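Local atomic coordinates of N-acetyltransferase family protein (Bacillus anthracis, PDB entry 3LNB), a protein that probably transfers the acetyl group of acetyl-coenzyme A to arylamines, an activity through which it inactivates the antibiotic sulfamethoxazole. Residues 265-270 against 278-283; 250-255 against 292-297; 67-72 against 93-98. The protein carries 1 engineered substitution. One frame throughout, in Å; residues are numbered along the deposited sequence.

All three contacts reach one antiparallel sheet and touch the same coenzyme A, but their chemistry follows their depth. Interaction 1 is a hairpin at the sheet's outer edge, on the surface, and offers polar ends to phosphates. Interaction 2 is buried, has no hydrogen bond between its segments, and packs helix 283-294 on strand 252-256 through a CH-pi contact. Interaction 3, also buried, is the most ionic, with a network joining E69 of strand 68-69 and D72 to R95. Interactions 2 and 3 lie on neighbouring strands, centres about 8 Å apart, joined by probable hydrogen bonds C253 O to F68 N and I251 N to N70 OD1. Y268 OH and S293 OG probably link interactions 1 and 2.

Interaction 1: 265-270 against 278-283; sequences NKNYTE and KRPIES. With COA (coenzyme A), chain B.
K278 and T269 face each other as a non-hydrogen-bonded pair of the antiparallel beta hairpin made by strands 267-272 and 275-280, whose short segments run at 162° to one another. Following K278 outward, CB lies beside T269 OG1, and CG packs 3.7 Å from N267 CB. CD and CE then pass along the 3'-phosphate, each 3.7 Å from COA O7A. Two bends, at chi3 and chi4, turn NZ back over the sheet, where it is gripped three ways: by COA O7A at 2.8 Å, by COA O2A of the pyrophosphate, and by T269 OG1. One ammonium group therefore ties the two phosphate regions together, and the threonine helps to position it.

The opposite face carries Y268 and R279, a hydrogen-bonded pair. R279 NH1 sits near the plane of the tyrosine ring at its edge, 3.2 Å from Y268 CD2, and has a weak salt bridge to E270 OE1. The guanidinium is steeply turned against the ring and presents a face to Y268 CG. Just past the strand pairing, I281 N bonds K266 O. The phosphate grip ends in a nearly straight bond, N267 ND2 to COA O8A, 3.0 Å long with 175° at the hydrogen.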
loop_
_atom_site.group_PDB
_atom_site.type_symbol
_atom_site.label_atom_id
_atom_site.label_comp_id
_atom_site.label_asym_id
_atom_site.label_seq_id
_atom_site.Cartn_x
_atom_site.Cartn_y
_atom_site.Cartn_z
ATOM N N ASN A 265 -4.190 -6.424 17.889
ATOM C CA ASN A 265 -5.159 -6.870 18.886
ATOM C C ASN A 265 -4.632 -6.570 20.285
ATOM O O ASN A 265 -5.408 -6.340 21.212
ATOM C CB ASN A 265 -5.409 -8.377 18.769
ATOM C CG ASN A 265 -6.146 -8.751 17.500
ATOM O OD1 ASN A 265 -7.176 -8.157 17.175
ATOM N ND2 ASN A 265 -5.629 -9.748 16.780
ATOM N N LYS A 266 -3.308 -6.544 20.414
ATOM C CA LYS A 266 -2.643 -6.321 21.699
ATOM C C LYS A 266 -2.154 -4.902 22.006
ATOM O O LYS A 266 -2.192 -4.465 23.157
ATOM C CB LYS A 266 -1.438 -7.261 21.812
ATOM C CG LYS A 266 -1.716 -8.708 21.433
ATOM C CD LYS A 266 -2.729 -9.347 22.357
ATOM C CE LYS A 266 -2.902 -10.824 22.026
ATOM N NZ LYS A 266 -3.939 -11.463 22.893
ATOM N N ASN A 267 -1.688 -4.182 20.992
ATOM C CA ASN A 267 -1.149 -2.845 21.224
ATOM C C ASN A 267 -1.507 -1.779 20.210
ATOM O O ASN A 267 -1.767 -2.069 19.043
ATOM C CB ASN A 267 0.375 -2.914 21.279
ATOM C CG ASN A 267 0.874 -3.825 22.364
ATOM O OD1 ASN A 267 0.873 -3.461 23.543
ATOM N ND2 ASN A 267 1.299 -5.029 21.977
ATOM N N TYR A 268 -1.484 -0.535 20.682
ATOM C CA TYR A 268 -1.736 0.634 19.848
ATOM C C TYR A 268 -0.412 1.397 19.825
ATOM O O TYR A 268 0.072 1.844 20.867
ATOM C CB TYR A 268 -2.832 1.511 20.451
ATOM C CG TYR A 268 -3.189 2.709 19.595
ATOM C CD1 TYR A 268 -3.460 2.558 18.231
ATOM C CD2 TYR A 268 -3.306 3.983 20.154
ATOM C CE1 TYR A 268 -3.845 3.647 17.447
ATOM C CE2 TYR A 268 -3.693 5.077 19.378
ATOM C CZ TYR A 268 -3.962 4.899 18.027
ATOM O OH TYR A 268 -4.370 5.964 17.255
ATOM N N THR A 269 0.177 1.525 18.639
ATOM C CA THR A 269 1.457 2.206 18.491
ATOM C C THR A 269 1.316 3.515 17.729
ATOM O O THR A 269 0.843 3.547 16.585
ATOM C CB THR A 269 2.487 1.301 17.774
ATOM O OG1 THR A 269 2.630 0.078 18.507
ATOM C CG2 THR A 269 3.852 1.985 17.695
ATOM N N GLU A 270 1.742 4.590 18.375
ATOM C CA GLU A 270 1.653 5.916 17.795
ATOM C C GLU A 270 3.013 6.565 17.549
ATOM O O GLU A 270 3.836 6.684 18.456
ATOM C CB GLU A 270 0.821 6.822 18.713
ATOM C CG GLU A 270 -0.613 6.356 18.906
ATOM C CD GLU A 270 -1.338 7.137 19.978
ATOM O OE1 GLU A 270 -1.130 6.836 21.181
ATOM O OE2 GLU A 270 -2.105 8.056 19.619
ATOM N N LYS A 278 4.072 2.796 22.463
ATOM C CA LYS A 278 3.297 1.574 22.319
ATOM C C LYS A 278 2.476 1.426 23.592
ATOM O O LYS A 278 3.009 1.499 24.696
ATOM C CB LYS A 278 4.202 0.348 22.140
ATOM C CG LYS A 278 3.424 -0.927 21.796
ATOM C CD LYS A 278 4.327 -2.155 21.668
ATOM C CE LYS A 278 5.356 -2.015 20.535
ATOM N NZ LYS A 278 4.733 -1.974 19.175
ATOM N N ARG A 279 1.177 1.224 23.434
ATOM C CA ARG A 279 0.293 1.085 24.580
ATOM C C ARG A 279 -0.527 -0.200 24.515
ATOM O O ARG A 279 -1.245 -0.441 23.543
ATOM C CB ARG A 279 -0.619 2.319 24.665
ATOM C CG ARG A 279 -2.002 2.073 25.260
ATOM C CD ARG A 279 -2.621 3.372 25.759
ATOM N NE ARG A 279 -2.736 4.385 24.715
ATOM C CZ ARG A 279 -3.775 4.520 23.888
ATOM N NH1 ARG A 279 -3.769 5.487 22.972
ATOM N NH2 ARG A 279 -4.825 3.705 23.973
ATOM N N PRO A 280 -0.404 -1.060 25.541
ATOM C CA PRO A 280 -1.164 -2.312 25.556
ATOM C C PRO A 280 -2.631 -1.933 25.655
ATOM O O PRO A 280 -2.973 -1.000 26.375
ATOM C CB PRO A 280 -0.668 -3.007 26.827
ATOM C CG PRO A 280 0.699 -2.446 27.015
ATOM C CD PRO A 280 0.486 -0.987 26.710
ATOM N N ILE A 281 -3.488 -2.647 24.941
ATOM C CA ILE A 281 -4.915 -2.345 24.948
ATOM C C ILE A 281 -5.762 -3.552 25.313
ATOM O O ILE A 281 -5.267 -4.673 25.378
ATOM C CB ILE A 281 -5.384 -1.847 23.564
ATOM C CG1 ILE A 281 -5.252 -2.971 22.534
ATOM C CG2 ILE A 281 -4.548 -0.666 23.122
ATOM C CD1 ILE A 281 -5.814 -2.618 21.172
ATOM N N GLU A 282 -7.048 -3.312 25.544
ATOM C CA GLU A 282 -7.980 -4.385 25.882
ATOM C C GLU A 282 -8.973 -4.524 24.733
ATOM O O GLU A 282 -8.956 -3.729 23.794
ATOM C CB GLU A 282 -8.741 -4.053 27.169
ATOM C CG GLU A 282 -7.863 -3.679 28.354
ATOM C CD GLU A 282 -8.682 -3.173 29.532
ATOM O OE1 GLU A 282 -9.435 -3.971 30.133
ATOM O OE2 GLU A 282 -8.578 -1.970 29.848
ATOM N N SER A 283 -9.845 -5.523 24.817
ATOM C CA SER A 283 -10.851 -5.750 23.782
ATOM C C SER A 283 -11.628 -4.504 23.363
ATOM O O SER A 283 -11.695 -4.192 22.175
ATOM C CB SER A 283 -11.852 -6.815 24.226
ATOM O OG SER A 283 -11.311 -8.114 24.080
HETATM N N1A COA B . 1.671 -8.091 9.710
HETATM C C2A COA B . 1.069 -8.063 10.886
HETATM N N3A COA B . 1.549 -7.358 11.896
HETATM C C4A COA B . 2.673 -6.643 11.751
HETATM C C5A COA B . 3.336 -6.651 10.533
HETATM C C6A COA B . 2.801 -7.402 9.493
HETATM N N6A COA B . 3.391 -7.426 8.301
HETATM N N7A COA B . 4.399 -5.862 10.650
HETATM C C8A COA B . 4.405 -5.373 11.888
HETATM N N9A COA B . 3.355 -5.840 12.562
HETATM C C1B COA B . 2.960 -5.438 13.933
HETATM C C2B COA B . 4.037 -5.710 14.981
HETATM O O2B COA B . 3.997 -7.085 15.376
HETATM C C3B COA B . 3.550 -4.810 16.117
HETATM O O3B COA B . 2.648 -5.517 16.972
HETATM P P3B COA B . 2.622 -5.159 18.541
HETATM O O7A COA B . 2.616 -3.700 18.785
HETATM O O8A COA B . 1.329 -5.895 19.155
HETATM O O9A COA B . 3.918 -5.883 19.164
HETATM C C4B COA B . 2.819 -3.680 15.388
HETATM O O4B COA B . 2.854 -4.007 13.989
HETATM C C5B COA B . 3.526 -2.340 15.589
HETATM O O5B COA B . 4.847 -2.400 15.048
HETATM P P1A COA B . 5.872 -1.194 15.323
HETATM O O1A COA B . 7.156 -1.480 14.396
HETATM O O2A COA B . 6.224 -1.093 16.757
HETATM O O3A COA B . 5.144 0.140 14.791
HETATM P P2A COA B . 5.076 0.579 13.243
HETATM O O4A COA B . 6.361 1.517 13.003
HETATM O O5A COA B . 3.809 1.294 12.965
HETATM O O6A COA B . 5.290 -0.730 12.330
HETATM C CBP COA B . 4.019 -1.289 10.300
HETATM C CCP COA B . 4.182 -1.473 11.812
HETATM C CDP COA B . 3.574 0.145 10.003
HETATM C CEP COA B . 2.958 -2.267 9.790
HETATM C CAP COA B . 5.348 -1.582 9.599
HETATM O OAP COA B . 5.778 -2.905 9.931
HETATM C C9P COA B . 5.213 -1.483 8.078
HETATM O O9P COA B . 5.088 -0.393 7.521
HETATM N N8P COA B . 5.254 -2.652 7.443
HETATM C C7P COA B . 5.164 -2.778 5.980
HETATM C C6P COA B . 4.261 -3.955 5.603
HETATM C C5P COA B . 4.468 -4.363 4.142
HETATM O O5P COA B . 5.485 -4.963 3.799
HETATM N N4P COA B . 3.484 -4.047 3.303
HETATM C C3P COA B . 3.557 -4.374 1.872
HETATM C C2P COA B . 3.207 -5.843 1.625
HETATM S S1P COA B . 1.444 -6.249 1.910
#

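Interaction 2: 250-255 against 292-297; sequences AITCKL and ESFGIT. With COA (coenzyme A), chain B.
The methyl of T252 is turned opposite the backbone N, while F294 swings CG away from its own carbonyl carbon (chi1 -61°), and these two settings bring methyl and ring together. The T252 methyl stands almost over the ring centre: CG2 is 3.5 Å from the F294 centroid and only 13° off the ring normal, a well-defined CH-pi contact. K254 meets the same ring differently, its CB lying at the edge, 3.6 Å from F294 CE2. Beyond CB the lysine chain bends at chi3 (71°), which carries CE to within 3.2 Å of S293 O, while NZ turns to bond L255 O at 3.2 Å. I296 contributes a looser apolar touch, its CD1 lying 4.3 Å from T252 CG2.

C253, between T252 and K254, points away from the helix, and its SG lies 3.6 Å from COA CDP; I251 CB likewise packs against the adenine, 3.7 Å from COA N3A. I261 and L263 of strand 259-263 also touch the F294 side chain. The strand has helix 283-294 packed on one face and coenzyme A on the other, a helix-on-sheet arrangement consistent with the alpha/beta third domain of the arylamine N-acetyltransferase fold.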
loop_
_atom_site.group_PDB
_atom_site.type_symbol
_atom_site.label_atom_id
_atom_site.label_comp_id
_atom_site.label_asym_id
_atom_site.label_seq_id
_atom_site.Cartn_x
_atom_site.Cartn_y
_atom_site.Cartn_z
ATOM N N ALA A 250 -4.016 -9.334 13.728
ATOM C CA ALA A 250 -4.574 -8.151 13.095
ATOM C C ALA A 250 -3.624 -6.965 13.096
ATOM O O ALA A 250 -2.890 -6.729 14.064
ATOM C CB ALA A 250 -5.882 -7.768 13.775
ATOM N N ILE A 251 -3.636 -6.230 11.990
ATOM C CA ILE A 251 -2.819 -5.038 11.854
ATOM C C ILE A 251 -3.623 -4.009 11.068
ATOM O O ILE A 251 -4.332 -4.348 10.113
ATOM C CB ILE A 251 -1.478 -5.325 11.120
ATOM C CG1 ILE A 251 -0.667 -4.029 10.960
ATOM C CG2 ILE A 251 -1.745 -5.900 9.738
ATOM C CD1 ILE A 251 -0.427 -3.256 12.248
ATOM N N THR A 252 -3.545 -2.760 11.508
ATOM C CA THR A 252 -4.222 -1.653 10.848
ATOM C C THR A 252 -3.283 -0.475 11.030
ATOM O O THR A 252 -2.891 -0.146 12.159
ATOM C CB THR A 252 -5.603 -1.340 11.485
ATOM O OG1 THR A 252 -6.462 -2.483 11.360
ATOM C CG2 THR A 252 -6.268 -0.163 10.773
ATOM N N CYS A 253 -2.898 0.135 9.913
ATOM C CA CYS A 253 -1.971 1.257 9.924
ATOM C C CYS A 253 -2.437 2.373 9.003
ATOM O O CYS A 253 -3.078 2.126 7.987
ATOM C CB CYS A 253 -0.582 0.788 9.489
ATOM S SG CYS A 253 0.645 2.105 9.298
ATOM N N LYS A 254 -2.093 3.603 9.363
ATOM C CA LYS A 254 -2.478 4.752 8.566
ATOM C C LYS A 254 -1.548 5.912 8.875
ATOM O O LYS A 254 -0.994 6.007 9.974
ATOM C CB LYS A 254 -3.930 5.144 8.880
ATOM C CG LYS A 254 -4.491 6.256 8.002
ATOM C CD LYS A 254 -5.972 6.511 8.293
ATOM C CE LYS A 254 -6.175 7.175 9.634
ATOM N NZ LYS A 254 -5.613 8.555 9.658
ATOM N N LEU A 255 -1.374 6.788 7.897
ATOM C CA LEU A 255 -0.532 7.961 8.066
ATOM C C LEU A 255 -1.335 9.054 8.746
ATOM O O LEU A 255 -2.560 9.075 8.674
ATOM C CB LEU A 255 -0.064 8.474 6.709
ATOM C CG LEU A 255 1.174 7.840 6.084
ATOM C CD1 LEU A 255 1.146 6.331 6.237
ATOM C CD2 LEU A 255 1.235 8.251 4.634
ATOM N N GLU A 292 -12.623 5.377 15.849
ATOM C CA GLU A 292 -12.174 6.751 16.007
ATOM C C GLU A 292 -10.889 7.147 15.295
ATOM O O GLU A 292 -10.779 8.273 14.805
ATOM C CB GLU A 292 -12.034 7.086 17.491
ATOM C CG GLU A 292 -13.230 6.660 18.323
ATOM C CD GLU A 292 -13.361 7.446 19.618
ATOM O OE1 GLU A 292 -12.331 7.685 20.293
ATOM O OE2 GLU A 292 -14.509 7.814 19.964
ATOM N N SER A 293 -9.914 6.248 15.234
ATOM C CA SER A 293 -8.657 6.607 14.588
ATOM C C SER A 293 -8.550 6.186 13.126
ATOM O O SER A 293 -7.846 6.827 12.350
ATOM C CB SER A 293 -7.475 6.028 15.377
ATOM O OG SER A 293 -7.431 6.560 16.696
ATOM N N PHE A 294 -9.251 5.124 12.744
ATOM C CA PHE A 294 -9.173 4.639 11.374
ATOM C C PHE A 294 -10.452 4.710 10.552
ATOM O O PHE A 294 -10.441 4.388 9.363
ATOM C CB PHE A 294 -8.667 3.196 11.360
ATOM C CG PHE A 294 -7.297 3.031 11.939
ATOM C CD1 PHE A 294 -7.130 2.633 13.261
ATOM C CD2 PHE A 294 -6.170 3.277 11.160
ATOM C CE1 PHE A 294 -5.857 2.482 13.799
ATOM C CE2 PHE A 294 -4.899 3.129 11.684
ATOM C CZ PHE A 294 -4.737 2.729 13.010
ATOM N N GLY A 295 -11.552 5.108 11.178
ATOM C CA GLY A 295 -12.801 5.201 10.443
ATOM C C GLY A 295 -13.349 3.850 10.015
ATOM O O GLY A 295 -14.176 3.756 9.105
ATOM N N ILE A 296 -12.889 2.787 10.658
ATOM C CA ILE A 296 -13.387 1.466 10.312
ATOM C C ILE A 296 -14.485 1.058 11.288
ATOM O O ILE A 296 -14.253 0.964 12.498
ATOM C CB ILE A 296 -12.253 0.422 10.319
ATOM C CG1 ILE A 296 -11.283 0.724 9.167
ATOM C CG2 ILE A 296 -12.843 -0.979 10.213
ATOM C CD1 ILE A 296 -10.140 -0.271 9.021
ATOM N N THR A 297 -15.680 0.817 10.748
ATOM C CA THR A 297 -16.841 0.441 11.555
ATOM C C THR A 297 -17.573 -0.785 11.006
ATOM O O THR A 297 -17.018 -1.562 10.223
ATOM C CB THR A 297 -17.863 1.598 11.628
ATOM O OG1 THR A 297 -17.213 2.799 12.075
ATOM C CG2 THR A 297 -18.976 1.245 12.594
HETATM N N1A COA B . 1.671 -8.091 9.710
HETATM C C2A COA B . 1.069 -8.063 10.886
HETATM N N3A COA B . 1.549 -7.358 11.896
HETATM C C4A COA B . 2.673 -6.643 11.751
HETATM C C5A COA B . 3.336 -6.651 10.533
HETATM C C6A COA B . 2.801 -7.402 9.493
HETATM N N6A COA B . 3.391 -7.426 8.301
HETATM N N7A COA B . 4.399 -5.862 10.650
HETATM C C8A COA B . 4.405 -5.373 11.888
HETATM N N9A COA B . 3.355 -5.840 12.562
HETATM C C1B COA B . 2.960 -5.438 13.933
HETATM C C2B COA B . 4.037 -5.710 14.981
HETATM O O2B COA B . 3.997 -7.085 15.376
HETATM C C3B COA B . 3.550 -4.810 16.117
HETATM O O3B COA B . 2.648 -5.517 16.972
HETATM P P3B COA B . 2.622 -5.159 18.541
HETATM O O7A COA B . 2.616 -3.700 18.785
HETATM O O8A COA B . 1.329 -5.895 19.155
HETATM O O9A COA B . 3.918 -5.883 19.164
HETATM C C4B COA B . 2.819 -3.680 15.388
HETATM O O4B COA B . 2.854 -4.007 13.989
HETATM C C5B COA B . 3.526 -2.340 15.589
HETATM O O5B COA B . 4.847 -2.400 15.048
HETATM P P1A COA B . 5.872 -1.194 15.323
HETATM O O1A COA B . 7.156 -1.480 14.396
HETATM O O2A COA B . 6.224 -1.093 16.757
HETATM O O3A COA B . 5.144 0.140 14.791
HETATM P P2A COA B . 5.076 0.579 13.243
HETATM O O4A COA B . 6.361 1.517 13.003
HETATM O O5A COA B . 3.809 1.294 12.965
HETATM O O6A COA B . 5.290 -0.730 12.330
HETATM C CBP COA B . 4.019 -1.289 10.300
HETATM C CCP COA B . 4.182 -1.473 11.812
HETATM C CDP COA B . 3.574 0.145 10.003
HETATM C CEP COA B . 2.958 -2.267 9.790
HETATM C CAP COA B . 5.348 -1.582 9.599
HETATM O OAP COA B . 5.778 -2.905 9.931
HETATM C C9P COA B . 5.213 -1.483 8.078
HETATM O O9P COA B . 5.088 -0.393 7.521
HETATM N N8P COA B . 5.254 -2.652 7.443
HETATM C C7P COA B . 5.164 -2.778 5.980
HETATM C C6P COA B . 4.261 -3.955 5.603
HETATM C C5P COA B . 4.468 -4.363 4.142
HETATM O O5P COA B . 5.485 -4.963 3.799
HETATM N N4P COA B . 3.484 -4.047 3.303
HETATM C C3P COA B . 3.557 -4.374 1.872
HETATM C C2P COA B . 3.207 -5.843 1.625
HETATM S S1P COA B . 1.444 -6.249 1.910
#

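Interaction 3: 67-72 against 93-98; sequences PFENLD and QKRGGL. Engineered in segment 67-72: F68 (natural residue Tyr). With COA (coenzyme A), chain B.
F68 and G97 form a single backbone bridge, with G97 N bonded to P67 O at 2.9 Å and E69 N to G97 O at 2.9 Å. E69 carries most of the side-chain contact. Its CG lies between the backbone N and the carbonyl carbon (chi1 49°), and a further bend at chi2 (104°), off the usual staggered values, folds the carboxylate back over the 95-97 backbone. There OE1 accepts G96 N on its anti side at 2.9 Å and takes weaker bonds from R95 NE and NH2. E69 OE2 receives L71 N nearly along the C-O axis, and offers its syn lone pair to R95 NH2 at 3.2 Å.

The R95 guanidinium is nearly coplanar with that carboxylate but turned 79° from that of D72. NH1 and NH2 both reach D72 OD1, NH1 at 3.0 Å, from the same face of its plane. Held by two acids, the group has little scope to rotate; K89 pairs with D72 OD2.

On the ligand side, L98 CD2 lies over one face of the F68 ring, 3.4 Å from F68 CZ, and that CZ is 3.5 Å from COA N4P. F68 is an engineered residue, tyrosine in the natural protein. R95, G96 and G97 open the RGGxC signature of arylamine N-acetyltransferases, which leads to C99, probably the cysteine of the family's Cys-His-Asp triad.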
loop_
_atom_site.group_PDB
_atom_site.type_symbol
_atom_site.label_atom_id
_atom_site.label_comp_id
_atom_site.label_asym_id
_atom_site.label_seq_id
_atom_site.Cartn_x
_atom_site.Cartn_y
_atom_site.Cartn_z
ATOM N N PRO A 67 -6.797 2.970 5.209
ATOM C CA PRO A 67 -5.978 2.207 6.157
ATOM C C PRO A 67 -5.378 0.949 5.541
ATOM O O PRO A 67 -5.991 0.311 4.684
ATOM C CB PRO A 67 -6.962 1.853 7.271
ATOM C CG PRO A 67 -8.068 2.866 7.120
ATOM C CD PRO A 67 -8.205 2.975 5.630
ATOM N N PHE A 68 -4.168 0.614 5.974
ATOM C CA PHE A 68 -3.487 -0.597 5.527
ATOM C C PHE A 68 -3.943 -1.621 6.569
ATOM O O PHE A 68 -3.613 -1.491 7.749
ATOM C CB PHE A 68 -1.965 -0.406 5.599
ATOM C CG PHE A 68 -1.173 -1.659 5.333
ATOM C CD1 PHE A 68 -0.818 -2.017 4.032
ATOM C CD2 PHE A 68 -0.779 -2.484 6.388
ATOM C CE1 PHE A 68 -0.082 -3.174 3.785
ATOM C CE2 PHE A 68 -0.043 -3.646 6.152
ATOM C CZ PHE A 68 0.306 -3.992 4.847
ATOM N N GLU A 69 -4.720 -2.616 6.151
ATOM C CA GLU A 69 -5.214 -3.612 7.096
ATOM C C GLU A 69 -5.476 -4.989 6.505
ATOM O O GLU A 69 -5.651 -5.141 5.294
ATOM C CB GLU A 69 -6.482 -3.093 7.792
ATOM C CG GLU A 69 -7.557 -2.517 6.860
ATOM C CD GLU A 69 -8.742 -3.456 6.641
ATOM O OE1 GLU A 69 -9.791 -2.980 6.144
ATOM O OE2 GLU A 69 -8.628 -4.666 6.952
ATOM N N ASN A 70 -5.519 -5.981 7.391
ATOM C CA ASN A 70 -5.727 -7.384 7.037
ATOM C C ASN A 70 -6.903 -7.974 7.817
ATOM O O ASN A 70 -6.950 -9.188 8.041
ATOM C CB ASN A 70 -4.480 -8.175 7.408
ATOM C CG ASN A 70 -4.307 -8.295 8.912
ATOM O OD1 ASN A 70 -4.806 -7.457 9.670
ATOM N ND2 ASN A 70 -3.600 -9.329 9.354
ATOM N N LEU A 71 -7.840 -7.124 8.225
ATOM C CA LEU A 71 -8.982 -7.572 9.017
ATOM C C LEU A 71 -9.866 -8.656 8.387
ATOM O O LEU A 71 -10.468 -9.447 9.111
ATOM C CB LEU A 71 -9.840 -6.371 9.430
ATOM C CG LEU A 71 -9.077 -5.223 10.106
ATOM C CD1 LEU A 71 -10.076 -4.177 10.571
ATOM C CD2 LEU A 71 -8.261 -5.734 11.297
ATOM N N ASP A 72 -9.955 -8.696 7.060
ATOM C CA ASP A 72 -10.767 -9.728 6.412
ATOM C C ASP A 72 -10.083 -11.077 6.580
ATOM O O ASP A 72 -10.743 -12.105 6.752
ATOM C CB ASP A 72 -10.963 -9.428 4.922
ATOM C CG ASP A 72 -12.094 -8.443 4.667
ATOM O OD1 ASP A 72 -12.795 -8.061 5.629
ATOM O OD2 ASP A 72 -12.289 -8.050 3.501
ATOM N N GLN A 93 -17.773 0.737 1.433
ATOM C CA GLN A 93 -17.875 0.322 2.829
ATOM C C GLN A 93 -16.798 0.985 3.685
ATOM O O GLN A 93 -16.616 0.647 4.856
ATOM C CB GLN A 93 -17.789 -1.206 2.923
ATOM C CG GLN A 93 -18.839 -1.914 2.057
ATOM C CD GLN A 93 -18.687 -3.429 2.037
ATOM O OE1 GLN A 93 -17.577 -3.949 1.953
ATOM N NE2 GLN A 93 -19.809 -4.144 2.089
ATOM N N LYS A 94 -16.094 1.939 3.084
ATOM C CA LYS A 94 -15.036 2.682 3.763
ATOM C C LYS A 94 -14.084 1.815 4.591
ATOM O O LYS A 94 -13.836 2.094 5.766
ATOM C CB LYS A 94 -15.644 3.775 4.652
ATOM C CG LYS A 94 -16.461 4.821 3.896
ATOM C CD LYS A 94 -17.067 5.844 4.867
ATOM C CE LYS A 94 -18.374 6.426 4.338
ATOM N NZ LYS A 94 -19.047 7.316 5.351
ATOM N N ARG A 95 -13.559 0.761 3.968
ATOM C CA ARG A 95 -12.603 -0.132 4.617
ATOM C C ARG A 95 -11.219 0.164 4.033
ATOM O O ARG A 95 -11.062 1.036 3.171
ATOM C CB ARG A 95 -12.950 -1.607 4.347
ATOM C CG ARG A 95 -14.214 -2.145 5.040
ATOM C CD ARG A 95 -13.963 -2.477 6.513
ATOM N NE ARG A 95 -12.809 -3.366 6.681
ATOM C CZ ARG A 95 -12.797 -4.662 6.391
ATOM N NH1 ARG A 95 -13.886 -5.262 5.920
ATOM N NH2 ARG A 95 -11.680 -5.360 6.550
ATOM N N GLY A 96 -10.226 -0.579 4.508
ATOM C CA GLY A 96 -8.866 -0.427 4.022
ATOM C C GLY A 96 -8.443 -1.735 3.387
ATOM O O GLY A 96 -9.285 -2.471 2.869
ATOM N N GLY A 97 -7.149 -2.039 3.422
ATOM C CA GLY A 97 -6.685 -3.287 2.846
ATOM C C GLY A 97 -5.176 -3.424 2.796
ATOM O O GLY A 97 -4.441 -2.558 3.275
ATOM N N LEU A 98 -4.712 -4.530 2.224
ATOM C CA LEU A 98 -3.283 -4.765 2.104
ATOM C C LEU A 98 -2.793 -4.241 0.752
ATOM O O LEU A 98 -3.580 -3.792 -0.080
ATOM C CB LEU A 98 -2.977 -6.260 2.258
ATOM C CG LEU A 98 -3.200 -6.831 3.669
ATOM C CD1 LEU A 98 -2.992 -8.345 3.669
ATOM C CD2 LEU A 98 -2.239 -6.171 4.646
HETATM N N1A COA B . 1.671 -8.091 9.710
HETATM C C2A COA B . 1.069 -8.063 10.886
HETATM N N3A COA B . 1.549 -7.358 11.896
HETATM C C4A COA B . 2.673 -6.643 11.751
HETATM C C5A COA B . 3.336 -6.651 10.533
HETATM C C6A COA B . 2.801 -7.402 9.493
HETATM N N6A COA B . 3.391 -7.426 8.301
HETATM N N7A COA B . 4.399 -5.862 10.650
HETATM C C8A COA B . 4.405 -5.373 11.888
HETATM N N9A COA B . 3.355 -5.840 12.562
HETATM C C1B COA B . 2.960 -5.438 13.933
HETATM C C2B COA B . 4.037 -5.710 14.981
HETATM O O2B COA B . 3.997 -7.085 15.376
HETATM C C3B COA B . 3.550 -4.810 16.117
HETATM O O3B COA B . 2.648 -5.517 16.972
HETATM P P3B COA B . 2.622 -5.159 18.541
HETATM O O7A COA B . 2.616 -3.700 18.785
HETATM O O8A COA B . 1.329 -5.895 19.155
HETATM O O9A COA B . 3.918 -5.883 19.164
HETATM C C4B COA B . 2.819 -3.680 15.388
HETATM O O4B COA B . 2.854 -4.007 13.989
HETATM C C5B COA B . 3.526 -2.340 15.589
HETATM O O5B COA B . 4.847 -2.400 15.048
HETATM P P1A COA B . 5.872 -1.194 15.323
HETATM O O1A COA B . 7.156 -1.480 14.396
HETATM O O2A COA B . 6.224 -1.093 16.757
HETATM O O3A COA B . 5.144 0.140 14.791
HETATM P P2A COA B . 5.076 0.579 13.243
HETATM O O4A COA B . 6.361 1.517 13.003
HETATM O O5A COA B . 3.809 1.294 12.965
HETATM O O6A COA B . 5.290 -0.730 12.330
HETATM C CBP COA B . 4.019 -1.289 10.300
HETATM C CCP COA B . 4.182 -1.473 11.812
HETATM C CDP COA B . 3.574 0.145 10.003
HETATM C CEP COA B . 2.958 -2.267 9.790
HETATM C CAP COA B . 5.348 -1.582 9.599
HETATM O OAP COA B . 5.778 -2.905 9.931
HETATM C C9P COA B . 5.213 -1.483 8.078
HETATM O O9P COA B . 5.088 -0.393 7.521
HETATM N N8P COA B . 5.254 -2.652 7.443
HETATM C C7P COA B . 5.164 -2.778 5.980
HETATM C C6P COA B . 4.261 -3.955 5.603
HETATM C C5P COA B . 4.468 -4.363 4.142
HETATM O O5P COA B . 5.485 -4.963 3.799
HETATM N N4P COA B . 3.484 -4.047 3.303
HETATM C C3P COA B . 3.557 -4.374 1.872
HETATM C C2P COA B . 3.207 -5.843 1.625
HETATM S S1P COA B . 1.444 -6.249 1.910
#